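Local coordinates for protein DNA methyltransferase (Nicotiana tabacum, PDB 4ONQ) that is the catalytic domain of a plant de novo DNA methyltransferase, which probably transfers methyl groups from S-adenosylmethionine to carbon 5 of cytosines in DNA, at residues Glu66-Lys71 with Arg80-Asn85; Arg100-Ala105 with Thr120-Leu125; Pro114-Arg119 with Lys155-Gln160; Arg137-Val142 with Arg171-Pro176. The protein carries 5 engineered substitutions. All coordinates share one frame; numbering follows the deposited sequence.

Interaction 1 (Glu66-Lys71 with Arg80-Asn85); sequences EFVDSK and RGYIHN
NE2 of H84 donates to OE1 of E66 in a nearly straight bond (164°), 2.7 Å long. OE1 lies at the ring edge, close to the imidazole plane, and is met nearly along its own C-O axis; the carboxylate plane is turned 38° from the ring. E66 spans the gap with an extended chain, CG lying opposite the backbone N (chi1 173°). Its OE2 forms a salt bridge with R91 and accepts a hydrogen bond from the backbone N of F15. Between strands 66-69 and 79-84, an antiparallel hairpin at one border of the mixed sheet, E66 and Y82 form a hydrogen-bonded pair, as do V68 and R80. F67 and G81 form the non-hydrogen-bonded pair, CD1 of F67 standing 3.6 Å from CA of G81, where any CB would collide with the phenyl ring. Beside E66, CG1 of V68 meets CE2 of Y82 at 3.5 Å, and helix 213-220 covers this side. A leucine in place of H84 has no N-H to offer, and the buried E66 carboxylate would probably be less firmly fixed without this in-plane bond. With R91 and H84 both at hand, E66 is likely to stay ionised and could help H84 hold a proton.

Interaction 2 (Arg100-Ala105 with Thr120-Leu125); sequences RTIHEA and TKLNCL
I102, K121 and T120 carry most of the contact, with I102 pushed against the backbone of the other two. Its N-H bonds to O of T120 at 2.9 Å, the donor standing well above the carbonyl plane (45°), and CA of T101 makes a CA-H...O approach to the same oxygen. The side chain of I102 follows the chain onward: CD1 ends 3.5 Å from the backbone N of K121, and CG1 rests 3.9 Å from CG of L122. T120 adds a looser touch, its CB 4.2 Å from CG2 of T101.

K121 leaves its backbone pointing away from R100-A105, but a bend at chi2 (86°) swings the chain back so that CD, CE and NZ gather round O of R100. NZ donates to that oxygen, although the modelled bond is so short that its exact length is doubtful. The ammonium also sits 3.7 Å above the plane of the R100 guanidinium, over its centre; K71 O, a weak acceptor for NZ, would ease the meeting of two positive groups.

T101 is the N-cap of helix 102-105, and the T120 carbonyl bonds to I102, the first residue after it, which ties the loop ahead of helix 132-143 to the start of this helix. I102 also touches W113, L122 pairs through its backbone with A75 and A77, and helix 179-186 packs against L122 through L185 and against A105 through M184.

Interaction 3 (Pro114-Arg119 with Lys155-Gln160); sequences PSWDPR and KFVLDQ
This is a largely apolar contact, without hydrogen bonds between the segments, in which a loop ahead of helix 132-143 lies across helix 151-164 and closes round one leucine. CD1 of L158 meets CD of P118 at 3.7 Å, while CD2 of L158 stands over the face of the D117 carboxylate, 3.4 Å from its CG. From the neighbouring position on the helix, V157 directs CG2 at the rim of the W116 indole, in its plane and 3.6 Å from CH2. W116 carries its CG between the backbone N and the carbonyl carbon (chi1 53°), which folds the indole back so that CB of P114 lies over one face, toward its rim; P114 to D117 form a type I turn.

R119 grips the D117 carboxylate side-on, NE to OD1 and NH2 to OD2, each at 2.9 Å, and its backbone N also bonds to OD1, an Asx turn. W168 NE1 adds a bond to OD2, so the charge under the L158 methyl is probably well compensated. V157 also touches I138 and V142 of helix 132-143, and R119 reaches L166 and W168 of strand 166-170, placing the loop over a small core of two helices and a hairpin.

Interaction 4 (Arg137-Val142 with Arg171-Pro176); sequences RIRKAV and RNKVAP
Helix 132-143 comes closest to the turn ahead of strand 173-176 where CA of R139 and CA of N172 lie 5.0 Å apart, N172 having left-handed backbone angles (phi 67°). O of N172 points at the helix, making a CA-H...O approach of 3.4 Å to CA of R139 and standing over one face of that residue's guanidinium. The R139 chain leaves with CG opposite the backbone N (chi1 166°) and bends at chi3, which lays NH2 alongside K173, 3.3 Å from its CG; the two chains point the same way. Their charged ends stay apart, NH2 of R139 being 5.4 Å from NZ of K173, and NH1 is held by a salt bridge to E143. A leucine in place of R139 would probably uncover the methylenes of K173 and leave E143 without its charged partner. N172 belongs to the tight turn of the antiparallel hairpin 166-170 and 173-176, against which the helix packs. On its other flank the N172 side chain slides past V142 in the opposite direction, OD1 lying 3.4 Å from CG2. Deeper in, I138 and V174 cross at about a right angle, their CG2 methyls 3.7 Å apart, and L166 of the partner strand touches both.

Overall arrangement
From the N terminus, interaction 1 closes first, joining the hairpin 66-69 and 79-84 at one border of the mixed sheet of the methyltransferase fold; the side chain of R80 lies about 8 Å from bound sinefungin. The chain then enters a largely helical region, probably the target-recognition part expected between these strands and those that follow. Interaction 2 closes a loop of 14 residues. Interaction 3 opens inside that loop and closes beyond it, so the two cross, and interaction 4 crosses interaction 3 in turn. K71 meets K121 and R100, linking interactions 1 and 2; I102 touches R119, linking 2 with 3, and helices 132-143 and 151-164 pack together, which joins 3 to 4.

Interaction 1 (Glu66-Lys71 with Arg80-Asn85)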
loop_
_atom_site.group_PDB
_atom_site.type_symbol
_atom_site.label_atom_id
_atom_site.label_comp_id
_atom_site.label_asym_id
_atom_site.label_seq_id
_atom_site.Cartn_x
_atom_site.Cartn_y
_atom_site.Cartn_z
ATOM N N GLU A 66 -8.033 10.032 6.607
ATOM C CA GLU A 66 -8.495 8.861 7.325
ATOM C C GLU A 66 -7.263 8.039 7.655
ATOM O O GLU A 66 -6.599 7.507 6.762
ATOM C CB GLU A 66 -9.473 8.055 6.466
ATOM C CG GLU A 66 -9.872 6.720 7.075
ATOM C CD GLU A 66 -10.889 5.952 6.241
ATOM O OE1 GLU A 66 -11.014 6.226 5.026
ATOM O OE2 GLU A 66 -11.568 5.070 6.812
ATOM N N PHE A 67 -6.942 7.966 8.941
ATOM C CA PHE A 67 -5.753 7.258 9.387
ATOM C C PHE A 67 -6.072 5.803 9.666
ATOM O O PHE A 67 -6.987 5.491 10.425
ATOM C CB PHE A 67 -5.169 7.912 10.637
ATOM C CG PHE A 67 -4.637 9.298 10.404
ATOM C CD1 PHE A 67 -3.476 9.493 9.668
ATOM C CD2 PHE A 67 -5.287 10.402 10.934
ATOM C CE1 PHE A 67 -2.979 10.764 9.456
ATOM C CE2 PHE A 67 -4.798 11.674 10.723
ATOM C CZ PHE A 67 -3.641 11.857 9.983
ATOM N N VAL A 68 -5.316 4.911 9.039
ATOM C CA VAL A 68 -5.508 3.482 9.248
ATOM C C VAL A 68 -4.187 2.704 9.211
ATOM O O VAL A 68 -3.264 3.022 8.446
ATOM C CB VAL A 68 -6.606 2.889 8.304
ATOM C CG1 VAL A 68 -6.799 3.758 7.085
ATOM C CG2 VAL A 68 -6.299 1.452 7.912
ATOM N N ASP A 69 -4.101 1.723 10.102
ATOM C CA ASP A 69 -2.943 0.860 10.226
ATOM C C ASP A 69 -3.271 -0.445 9.519
ATOM O O ASP A 69 -4.304 -1.062 9.786
ATOM C CB ASP A 69 -2.650 0.605 11.709
ATOM C CG ASP A 69 -1.282 -0.009 11.945
ATOM O OD1 ASP A 69 -0.818 -0.810 11.104
ATOM O OD2 ASP A 69 -0.668 0.316 12.983
ATOM N N SER A 70 -2.391 -0.872 8.622
ATOM C CA SER A 70 -2.667 -2.059 7.820
ATOM C C SER A 70 -2.558 -3.341 8.629
ATOM O O SER A 70 -2.785 -4.430 8.103
ATOM C CB SER A 70 -1.754 -2.118 6.597
ATOM O OG SER A 70 -2.111 -1.121 5.663
ATOM N N LYS A 71 -2.306 -3.212 9.901
ATOM C CA LYS A 71 -2.218 -4.355 10.744
ATOM C C LYS A 71 -3.558 -4.944 10.959
ATOM O O LYS A 71 -3.697 -6.037 11.410
ATOM C CB LYS A 71 -1.642 -3.958 12.063
ATOM C CG LYS A 71 -2.608 -3.406 13.032
ATOM C CD LYS A 71 -1.883 -2.901 14.222
ATOM C CE LYS A 71 -2.765 -2.520 15.353
ATOM N NZ LYS A 71 -1.972 -1.991 16.459
ATOM N N ARG A 80 -0.886 4.874 7.786
ATOM C CA ARG A 80 -1.029 5.775 6.704
ATOM C C ARG A 80 -2.211 6.679 6.913
ATOM O O ARG A 80 -3.120 6.386 7.642
ATOM C CB ARG A 80 -1.120 5.006 5.381
ATOM C CG ARG A 80 0.133 4.253 4.981
ATOM C CD ARG A 80 1.090 5.193 4.303
ATOM N NE ARG A 80 2.370 4.611 3.992
ATOM C CZ ARG A 80 3.269 4.265 4.886
ATOM N NH1 ARG A 80 4.405 3.728 4.511
ATOM N NH2 ARG A 80 3.041 4.463 6.154
ATOM N N GLY A 81 -2.146 7.811 6.269
ATOM C CA GLY A 81 -3.260 8.735 6.163
ATOM C C GLY A 81 -3.749 8.790 4.724
ATOM O O GLY A 81 -2.963 9.009 3.795
ATOM N N TYR A 82 -5.049 8.571 4.538
ATOM C CA TYR A 82 -5.651 8.594 3.210
ATOM C C TYR A 82 -6.644 9.741 3.071
ATOM O O TYR A 82 -7.634 9.803 3.791
ATOM C CB TYR A 82 -6.364 7.272 2.914
ATOM C CG TYR A 82 -5.497 6.044 3.077
ATOM C CD1 TYR A 82 -4.810 5.499 1.997
ATOM C CD2 TYR A 82 -5.369 5.426 4.313
ATOM C CE1 TYR A 82 -4.018 4.367 2.146
ATOM C CE2 TYR A 82 -4.585 4.302 4.473
ATOM C CZ TYR A 82 -3.911 3.774 3.390
ATOM O OH TYR A 82 -3.126 2.659 3.571
ATOM N N ILE A 83 -6.375 10.650 2.144
ATOM C CA ILE A 83 -7.308 11.722 1.838
ATOM C C ILE A 83 -8.124 11.306 0.630
ATOM O O ILE A 83 -7.565 11.038 -0.427
ATOM C CB ILE A 83 -6.571 13.020 1.479
ATOM C CG1 ILE A 83 -5.577 13.396 2.579
ATOM C CG2 ILE A 83 -7.574 14.144 1.218
ATOM C CD1 ILE A 83 -6.153 14.305 3.635
ATOM N N HIS A 84 -9.443 11.254 0.773
ATOM C CA HIS A 84 -10.281 10.848 -0.348
ATOM C C HIS A 84 -11.690 11.432 -0.286
ATOM O O HIS A 84 -12.093 12.001 0.726
ATOM C CB HIS A 84 -10.337 9.321 -0.436
ATOM C CG HIS A 84 -10.872 8.665 0.796
ATOM N ND1 HIS A 84 -12.213 8.400 0.976
ATOM C CD2 HIS A 84 -10.248 8.220 1.912
ATOM C CE1 HIS A 84 -12.390 7.816 2.148
ATOM N NE2 HIS A 84 -11.214 7.698 2.737
ATOM N N ASN A 85 -12.427 11.288 -1.382
ATOM C CA ASN A 85 -13.803 11.759 -1.459
ATOM C C ASN A 85 -14.773 10.622 -1.787
ATOM O O ASN A 85 -15.812 10.834 -2.410
ATOM C CB ASN A 85 -13.925 12.891 -2.484
ATOM C CG ASN A 85 -13.589 12.444 -3.903
ATOM O OD1 ASN A 85 -13.106 11.330 -4.125
ATOM N ND2 ASN A 85 -13.831 13.322 -4.870
#

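Interaction 2 (Arg100-Ala105 with Thr120-Leu125)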
loop_
_atom_site.group_PDB
_atom_site.type_symbol
_atom_site.label_atom_id
_atom_site.label_comp_id
_atom_site.label_asym_id
_atom_site.label_seq_id
_atom_site.Cartn_x
_atom_site.Cartn_y
_atom_site.Cartn_z
ATOM N N ARG A 100 -3.316 -12.659 9.886
ATOM C CA ARG A 100 -2.985 -11.435 10.598
ATOM C C ARG A 100 -1.903 -11.613 11.660
ATOM O O ARG A 100 -1.511 -10.651 12.308
ATOM C CB ARG A 100 -4.246 -10.776 11.170
ATOM C CG ARG A 100 -5.083 -10.066 10.106
ATOM C CD ARG A 100 -6.399 -9.526 10.649
ATOM N NE ARG A 100 -6.229 -8.338 11.482
ATOM C CZ ARG A 100 -6.310 -8.334 12.810
ATOM N NH1 ARG A 100 -6.560 -9.458 13.464
ATOM N NH2 ARG A 100 -6.144 -7.205 13.483
ATOM N N THR A 101 -1.405 -12.832 11.828
ATOM C CA THR A 101 -0.243 -13.032 12.677
ATOM C C THR A 101 0.917 -13.569 11.864
ATOM O O THR A 101 0.713 -14.220 10.837
ATOM C CB THR A 101 -0.518 -13.994 13.844
ATOM O OG1 THR A 101 -0.997 -15.242 13.331
ATOM C CG2 THR A 101 -1.542 -13.406 14.793
ATOM N N ILE A 102 2.129 -13.281 12.330
ATOM C CA ILE A 102 3.347 -13.796 11.714
ATOM C C ILE A 102 3.267 -15.304 11.538
ATOM O O ILE A 102 3.554 -15.834 10.467
ATOM C CB ILE A 102 4.578 -13.468 12.578
ATOM C CG1 ILE A 102 4.838 -11.960 12.570
ATOM C CG2 ILE A 102 5.799 -14.219 12.075
ATOM C CD1 ILE A 102 5.700 -11.481 13.711
ATOM N N HIS A 103 2.836 -15.982 12.564
ATOM C CA HIS A 103 2.700 -17.394 12.515
ATOM C C HIS A 103 1.720 -17.896 11.530
ATOM O O HIS A 103 1.932 -18.957 10.992
ATOM C CB HIS A 103 2.363 -17.940 13.870
ATOM C CG HIS A 103 3.495 -17.908 14.823
ATOM N ND1 HIS A 103 3.322 -17.967 16.130
ATOM C CD2 HIS A 103 4.846 -17.820 14.613
ATOM C CE1 HIS A 103 4.494 -17.914 16.731
ATOM N NE2 HIS A 103 5.426 -17.828 15.800
ATOM N N GLU A 104 0.594 -17.227 11.348
ATOM C CA GLU A 104 -0.300 -17.619 10.281
ATOM C C GLU A 104 0.264 -17.376 8.897
ATOM O O GLU A 104 0.156 -18.213 8.044
ATOM C CB GLU A 104 -1.719 -17.027 10.408
ATOM C CG GLU A 104 -2.141 -16.547 11.791
ATOM C CD GLU A 104 -3.624 -16.259 11.914
ATOM O OE1 GLU A 104 -4.357 -17.118 12.396
ATOM O OE2 GLU A 104 -4.071 -15.169 11.553
ATOM N N ALA A 105 0.857 -16.214 8.691
ATOM C CA ALA A 105 1.413 -15.849 7.404
ATOM C C ALA A 105 2.610 -16.658 6.965
ATOM O O ALA A 105 2.740 -16.992 5.838
ATOM C CB ALA A 105 1.668 -14.366 7.317
ATOM N N THR A 120 3.798 -10.879 17.221
ATOM C CA THR A 120 2.851 -11.619 16.398
ATOM C C THR A 120 2.543 -10.770 15.174
ATOM O O THR A 120 1.794 -11.165 14.284
ATOM C CB THR A 120 1.556 -11.933 17.161
ATOM O OG1 THR A 120 0.969 -10.710 17.619
ATOM C CG2 THR A 120 1.849 -12.828 18.357
ATOM N N LYS A 121 3.164 -9.600 15.138
ATOM C CA LYS A 121 2.939 -8.631 14.085
ATOM C C LYS A 121 4.281 -8.041 13.682
ATOM O O LYS A 121 5.116 -7.732 14.536
ATOM C CB LYS A 121 2.037 -7.513 14.605
ATOM C CG LYS A 121 0.926 -7.121 13.663
ATOM C CD LYS A 121 -0.296 -8.009 13.846
ATOM C CE LYS A 121 -1.386 -7.610 12.874
ATOM N NZ LYS A 121 -2.548 -8.518 12.953
ATOM N N LEU A 122 4.491 -7.885 12.382
ATOM C CA LEU A 122 5.707 -7.256 11.880
ATOM C C LEU A 122 5.555 -5.738 11.869
ATOM O O LEU A 122 4.441 -5.220 11.858
ATOM C CB LEU A 122 6.019 -7.760 10.470
ATOM C CG LEU A 122 6.424 -9.233 10.359
ATOM C CD1 LEU A 122 6.081 -9.792 8.992
ATOM C CD2 LEU A 122 7.909 -9.384 10.625
ATOM N N ASN A 123 6.678 -5.032 11.879
ATOM C CA ASN A 123 6.672 -3.583 11.719
ATOM C C ASN A 123 6.461 -3.190 10.260
ATOM O O ASN A 123 6.294 -4.058 9.400
ATOM C CB ASN A 123 7.973 -2.986 12.253
ATOM C CG ASN A 123 8.071 -3.075 13.761
ATOM O OD1 ASN A 123 7.200 -3.638 14.418
ATOM N ND2 ASN A 123 9.141 -2.524 14.317
ATOM N N CYS A 124 6.451 -1.888 9.986
ATOM C CA CYS A 124 6.284 -1.389 8.623
ATOM C C CYS A 124 7.334 -2.005 7.708
ATOM O O CYS A 124 8.516 -2.045 8.048
ATOM C CB CYS A 124 6.379 0.142 8.593
ATOM S SG CYS A 124 5.906 0.899 7.006
ATOM N N LEU A 125 6.899 -2.506 6.557
ATOM C CA LEU A 125 7.820 -3.145 5.621
ATOM C C LEU A 125 8.606 -2.090 4.851
ATOM O O LEU A 125 8.012 -1.253 4.181
ATOM C CB LEU A 125 7.056 -4.034 4.645
ATOM C CG LEU A 125 6.145 -5.093 5.262
ATOM C CD1 LEU A 125 5.317 -5.771 4.178
ATOM C CD2 LEU A 125 6.953 -6.114 6.044
#

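Interaction 3 (Pro114-Arg119 with Lys155-Gln160)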
loop_
_atom_site.group_PDB
_atom_site.type_symbol
_atom_site.label_atom_id
_atom_site.label_comp_id
_atom_site.label_asym_id
_atom_site.label_seq_id
_atom_site.Cartn_x
_atom_site.Cartn_y
_atom_site.Cartn_z
ATOM N N PRO A 114 11.085 -18.461 19.168
ATOM C CA PRO A 114 11.335 -18.605 20.605
ATOM C C PRO A 114 10.164 -18.059 21.415
ATOM O O PRO A 114 9.554 -17.063 21.020
ATOM C CB PRO A 114 12.576 -17.734 20.836
ATOM C CG PRO A 114 13.164 -17.498 19.482
ATOM C CD PRO A 114 12.016 -17.513 18.536
ATOM N N SER A 115 9.861 -18.702 22.536
ATOM C CA SER A 115 8.782 -18.248 23.409
ATOM C C SER A 115 9.010 -16.821 23.916
ATOM O O SER A 115 8.059 -16.109 24.242
ATOM C CB SER A 115 8.615 -19.204 24.592
ATOM O OG SER A 115 9.823 -19.311 25.324
ATOM N N TRP A 116 10.271 -16.402 23.971
ATOM C CA TRP A 116 10.605 -15.081 24.491
ATOM C C TRP A 116 10.526 -13.972 23.440
ATOM O O TRP A 116 10.776 -12.804 23.745
ATOM C CB TRP A 116 11.981 -15.092 25.163
ATOM C CG TRP A 116 13.087 -15.632 24.302
ATOM C CD1 TRP A 116 13.512 -16.924 24.235
ATOM C CD2 TRP A 116 13.913 -14.889 23.396
ATOM N NE1 TRP A 116 14.551 -17.034 23.339
ATOM C CE2 TRP A 116 14.813 -15.799 22.810
ATOM C CE3 TRP A 116 13.971 -13.545 23.019
ATOM C CZ2 TRP A 116 15.765 -15.409 21.869
ATOM C CZ3 TRP A 116 14.918 -13.158 22.085
ATOM C CH2 TRP A 116 15.803 -14.088 21.520
ATOM N N ASP A 117 10.191 -14.341 22.205
ATOM C CA ASP A 117 9.932 -13.356 21.161
ATOM C C ASP A 117 8.423 -13.178 21.059
ATOM O O ASP A 117 7.727 -14.016 20.487
ATOM C CB ASP A 117 10.522 -13.814 19.824
ATOM C CG ASP A 117 10.510 -12.718 18.761
ATOM O OD1 ASP A 117 9.573 -11.886 18.750
ATOM O OD2 ASP A 117 11.444 -12.692 17.929
ATOM N N PRO A 118 7.909 -12.077 21.620
ATOM C CA PRO A 118 6.462 -11.882 21.776
ATOM C C PRO A 118 5.766 -11.379 20.519
ATOM O O PRO A 118 4.541 -11.333 20.502
ATOM C CB PRO A 118 6.376 -10.817 22.873
ATOM C CG PRO A 118 7.620 -10.006 22.693
ATOM C CD PRO A 118 8.688 -10.960 22.188
ATOM N N ARG A 119 6.527 -11.006 19.495
ATOM C CA ARG A 119 5.938 -10.465 18.274
ATOM C C ARG A 119 4.941 -11.421 17.622
ATOM O O ARG A 119 5.199 -12.618 17.491
ATOM C CB ARG A 119 7.020 -10.128 17.259
ATOM C CG ARG A 119 7.954 -9.024 17.662
ATOM C CD ARG A 119 9.034 -8.859 16.604
ATOM N NE ARG A 119 9.839 -10.069 16.465
ATOM C CZ ARG A 119 10.553 -10.368 15.386
ATOM N NH1 ARG A 119 10.553 -9.548 14.345
ATOM N NH2 ARG A 119 11.258 -11.490 15.351
ATOM N N LYS A 155 16.822 -8.407 24.808
ATOM C CA LYS A 155 16.462 -7.060 24.408
ATOM C C LYS A 155 17.238 -6.626 23.171
ATOM O O LYS A 155 16.668 -6.054 22.246
ATOM C CB LYS A 155 16.682 -6.061 25.544
ATOM C CG LYS A 155 16.163 -4.679 25.193
ATOM C CD LYS A 155 16.670 -3.613 26.133
ATOM C CE LYS A 155 16.370 -2.230 25.578
ATOM N NZ LYS A 155 14.982 -2.125 25.034
ATOM N N PHE A 156 18.538 -6.899 23.155
ATOM C CA PHE A 156 19.350 -6.583 21.979
ATOM C C PHE A 156 18.793 -7.225 20.684
ATOM O O PHE A 156 18.538 -6.516 19.689
ATOM C CB PHE A 156 20.821 -6.951 22.223
ATOM C CG PHE A 156 21.614 -7.141 20.968
ATOM C CD1 PHE A 156 22.028 -6.050 20.222
ATOM C CD2 PHE A 156 21.943 -8.412 20.531
ATOM C CE1 PHE A 156 22.758 -6.225 19.057
ATOM C CE2 PHE A 156 22.674 -8.594 19.369
ATOM C CZ PHE A 156 23.078 -7.500 18.630
ATOM N N VAL A 157 18.566 -8.541 20.695
ATOM C CA VAL A 157 18.063 -9.186 19.483
ATOM C C VAL A 157 16.631 -8.785 19.145
ATOM O O VAL A 157 16.300 -8.656 17.976
ATOM C CB VAL A 157 18.278 -10.749 19.409
ATOM C CG1 VAL A 157 19.109 -11.262 20.549
ATOM C CG2 VAL A 157 16.953 -11.516 19.262
ATOM N N LEU A 158 15.788 -8.563 20.152
ATOM C CA LEU A 158 14.422 -8.136 19.864
ATOM C C LEU A 158 14.405 -6.749 19.229
ATOM O O LEU A 158 13.622 -6.480 18.316
ATOM C CB LEU A 158 13.543 -8.180 21.110
ATOM C CG LEU A 158 12.962 -9.556 21.425
ATOM C CD1 LEU A 158 12.092 -9.463 22.660
ATOM C CD2 LEU A 158 12.161 -10.074 20.239
ATOM N N ASP A 159 15.296 -5.892 19.663
ATOM C CA ASP A 159 15.403 -4.584 19.074
ATOM C C ASP A 159 15.873 -4.653 17.651
ATOM O O ASP A 159 15.345 -3.970 16.832
ATOM C CB ASP A 159 16.320 -3.633 19.882
ATOM C CG ASP A 159 15.719 -3.173 21.205
ATOM O OD1 ASP A 159 14.537 -3.370 21.449
ATOM O OD2 ASP A 159 16.440 -2.604 22.025
ATOM N N GLN A 160 16.893 -5.449 17.379
ATOM C CA GLN A 160 17.332 -5.624 16.027
ATOM C C GLN A 160 16.291 -6.244 15.124
ATOM O O GLN A 160 16.167 -5.845 14.029
ATOM C CB GLN A 160 18.635 -6.393 15.950
ATOM C CG GLN A 160 19.794 -5.774 16.674
ATOM C CD GLN A 160 20.100 -4.381 16.241
ATOM O OE1 GLN A 160 20.221 -4.094 15.092
ATOM N NE2 GLN A 160 20.239 -3.522 17.179
#

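Interaction 4 (Arg137-Val142 with Arg171-Pro176)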
loop_
_atom_site.group_PDB
_atom_site.type_symbol
_atom_site.label_atom_id
_atom_site.label_comp_id
_atom_site.label_asym_id
_atom_site.label_seq_id
_atom_site.Cartn_x
_atom_site.Cartn_y
_atom_site.Cartn_z
ATOM N N ARG A 137 25.578 -11.738 13.933
ATOM C CA ARG A 137 25.667 -11.219 15.293
ATOM C C ARG A 137 24.567 -11.815 16.169
ATOM O O ARG A 137 24.811 -12.180 17.319
ATOM C CB ARG A 137 25.594 -9.686 15.322
ATOM C CG ARG A 137 26.719 -8.966 14.572
ATOM C CD ARG A 137 28.085 -9.608 14.802
ATOM N NE ARG A 137 28.405 -9.765 16.216
ATOM C CZ ARG A 137 29.501 -10.364 16.672
ATOM N NH1 ARG A 137 30.396 -10.857 15.824
ATOM N NH2 ARG A 137 29.706 -10.465 17.979
ATOM N N ILE A 138 23.363 -11.928 15.615
ATOM C CA ILE A 138 22.224 -12.453 16.367
ATOM C C ILE A 138 22.405 -13.943 16.666
ATOM O O ILE A 138 22.208 -14.397 17.811
ATOM C CB ILE A 138 20.896 -12.180 15.630
ATOM C CG1 ILE A 138 20.615 -10.675 15.629
ATOM C CG2 ILE A 138 19.751 -12.914 16.285
ATOM C CD1 ILE A 138 19.331 -10.298 14.941
ATOM N N ARG A 139 22.806 -14.687 15.636
ATOM C CA ARG A 139 23.183 -16.086 15.804
ATOM C C ARG A 139 24.159 -16.273 16.962
ATOM O O ARG A 139 23.908 -17.077 17.843
ATOM C CB ARG A 139 23.802 -16.673 14.529
ATOM C CG ARG A 139 24.499 -18.015 14.792
ATOM C CD ARG A 139 25.265 -18.555 13.596
ATOM N NE ARG A 139 24.399 -19.179 12.598
ATOM C CZ ARG A 139 23.980 -20.439 12.656
ATOM N NH1 ARG A 139 24.328 -21.208 13.679
ATOM N NH2 ARG A 139 23.203 -20.929 11.700
ATOM N N LYS A 140 25.264 -15.529 16.964
ATOM C CA LYS A 140 26.285 -15.701 18.000
ATOM C C LYS A 140 25.796 -15.259 19.375
ATOM O O LYS A 140 26.142 -15.857 20.395
ATOM C CB LYS A 140 27.579 -14.972 17.623
ATOM C CG LYS A 140 28.315 -15.615 16.449
ATOM C CD LYS A 140 29.654 -14.956 16.193
ATOM C CE LYS A 140 30.329 -15.518 14.946
ATOM N NZ LYS A 140 30.575 -16.984 15.029
ATOM N N ALA A 141 24.978 -14.216 19.398
ATOM C CA ALA A 141 24.394 -13.738 20.643
ATOM C C ALA A 141 23.474 -14.776 21.315
ATOM O O ALA A 141 23.441 -14.859 22.543
ATOM C CB ALA A 141 23.653 -12.425 20.414
ATOM N N VAL A 142 22.731 -15.559 20.527
ATOM C CA VAL A 142 21.820 -16.559 21.115
ATOM C C VAL A 142 22.369 -17.996 21.154
ATOM O O VAL A 142 21.850 -18.850 21.877
ATOM C CB VAL A 142 20.453 -16.588 20.404
ATOM C CG1 VAL A 142 19.795 -15.219 20.456
ATOM C CG2 VAL A 142 20.613 -17.062 18.971
ATOM N N ARG A 171 16.655 -22.741 14.438
ATOM C CA ARG A 171 17.194 -22.479 15.763
ATOM C C ARG A 171 18.483 -21.674 15.617
ATOM O O ARG A 171 19.372 -22.047 14.840
ATOM C CB ARG A 171 17.449 -23.784 16.519
ATOM C CG ARG A 171 17.649 -23.593 18.013
ATOM C CD ARG A 171 17.839 -24.923 18.715
ATOM N NE ARG A 171 16.803 -25.883 18.345
ATOM C CZ ARG A 171 16.640 -27.067 18.926
ATOM N NH1 ARG A 171 17.442 -27.437 19.914
ATOM N NH2 ARG A 171 15.670 -27.878 18.522
ATOM N N ASN A 172 18.560 -20.567 16.355
ATOM C CA ASN A 172 19.655 -19.595 16.250
ATOM C C ASN A 172 19.712 -18.842 14.921
ATOM O O ASN A 172 20.656 -18.088 14.680
ATOM C CB ASN A 172 21.018 -20.240 16.520
ATOM C CG ASN A 172 21.099 -20.891 17.879
ATOM O OD1 ASN A 172 20.458 -20.447 18.826
ATOM N ND2 ASN A 172 21.903 -21.945 17.986
ATOM N N LYS A 173 18.715 -19.037 14.061
ATOM C CA LYS A 173 18.739 -18.403 12.744
ATOM C C LYS A 173 17.567 -17.465 12.493
ATOM O O LYS A 173 16.425 -17.907 12.340
ATOM C CB LYS A 173 18.792 -19.454 11.639
ATOM C CG LYS A 173 19.947 -20.427 11.769
ATOM C CD LYS A 173 20.144 -21.207 10.487
ATOM C CE LYS A 173 18.883 -21.980 10.137
ATOM N NZ LYS A 173 18.989 -22.561 8.777
ATOM N N VAL A 174 17.857 -16.168 12.450
ATOM C CA VAL A 174 16.886 -15.203 11.963
ATOM C C VAL A 174 17.273 -14.808 10.557
ATOM O O VAL A 174 18.432 -14.940 10.156
ATOM C CB VAL A 174 16.812 -13.927 12.822
ATOM C CG1 VAL A 174 16.197 -14.228 14.181
ATOM C CG2 VAL A 174 18.181 -13.299 12.953
ATOM N N ALA A 175 16.297 -14.307 9.813
ATOM C CA ALA A 175 16.507 -13.932 8.426
ATOM C C ALA A 175 15.625 -12.750 8.077
ATOM O O ALA A 175 14.549 -12.582 8.644
ATOM C CB ALA A 175 16.197 -15.110 7.520
ATOM N N PRO A 176 16.081 -11.917 7.143
ATOM C CA PRO A 176 15.132 -10.934 6.618
ATOM C C PRO A 176 14.063 -11.643 5.783
ATOM O O PRO A 176 14.287 -12.774 5.341
ATOM C CB PRO A 176 16.005 -10.043 5.731
ATOM C CG PRO A 176 17.164 -10.930 5.328
ATOM C CD PRO A 176 17.398 -11.857 6.485
#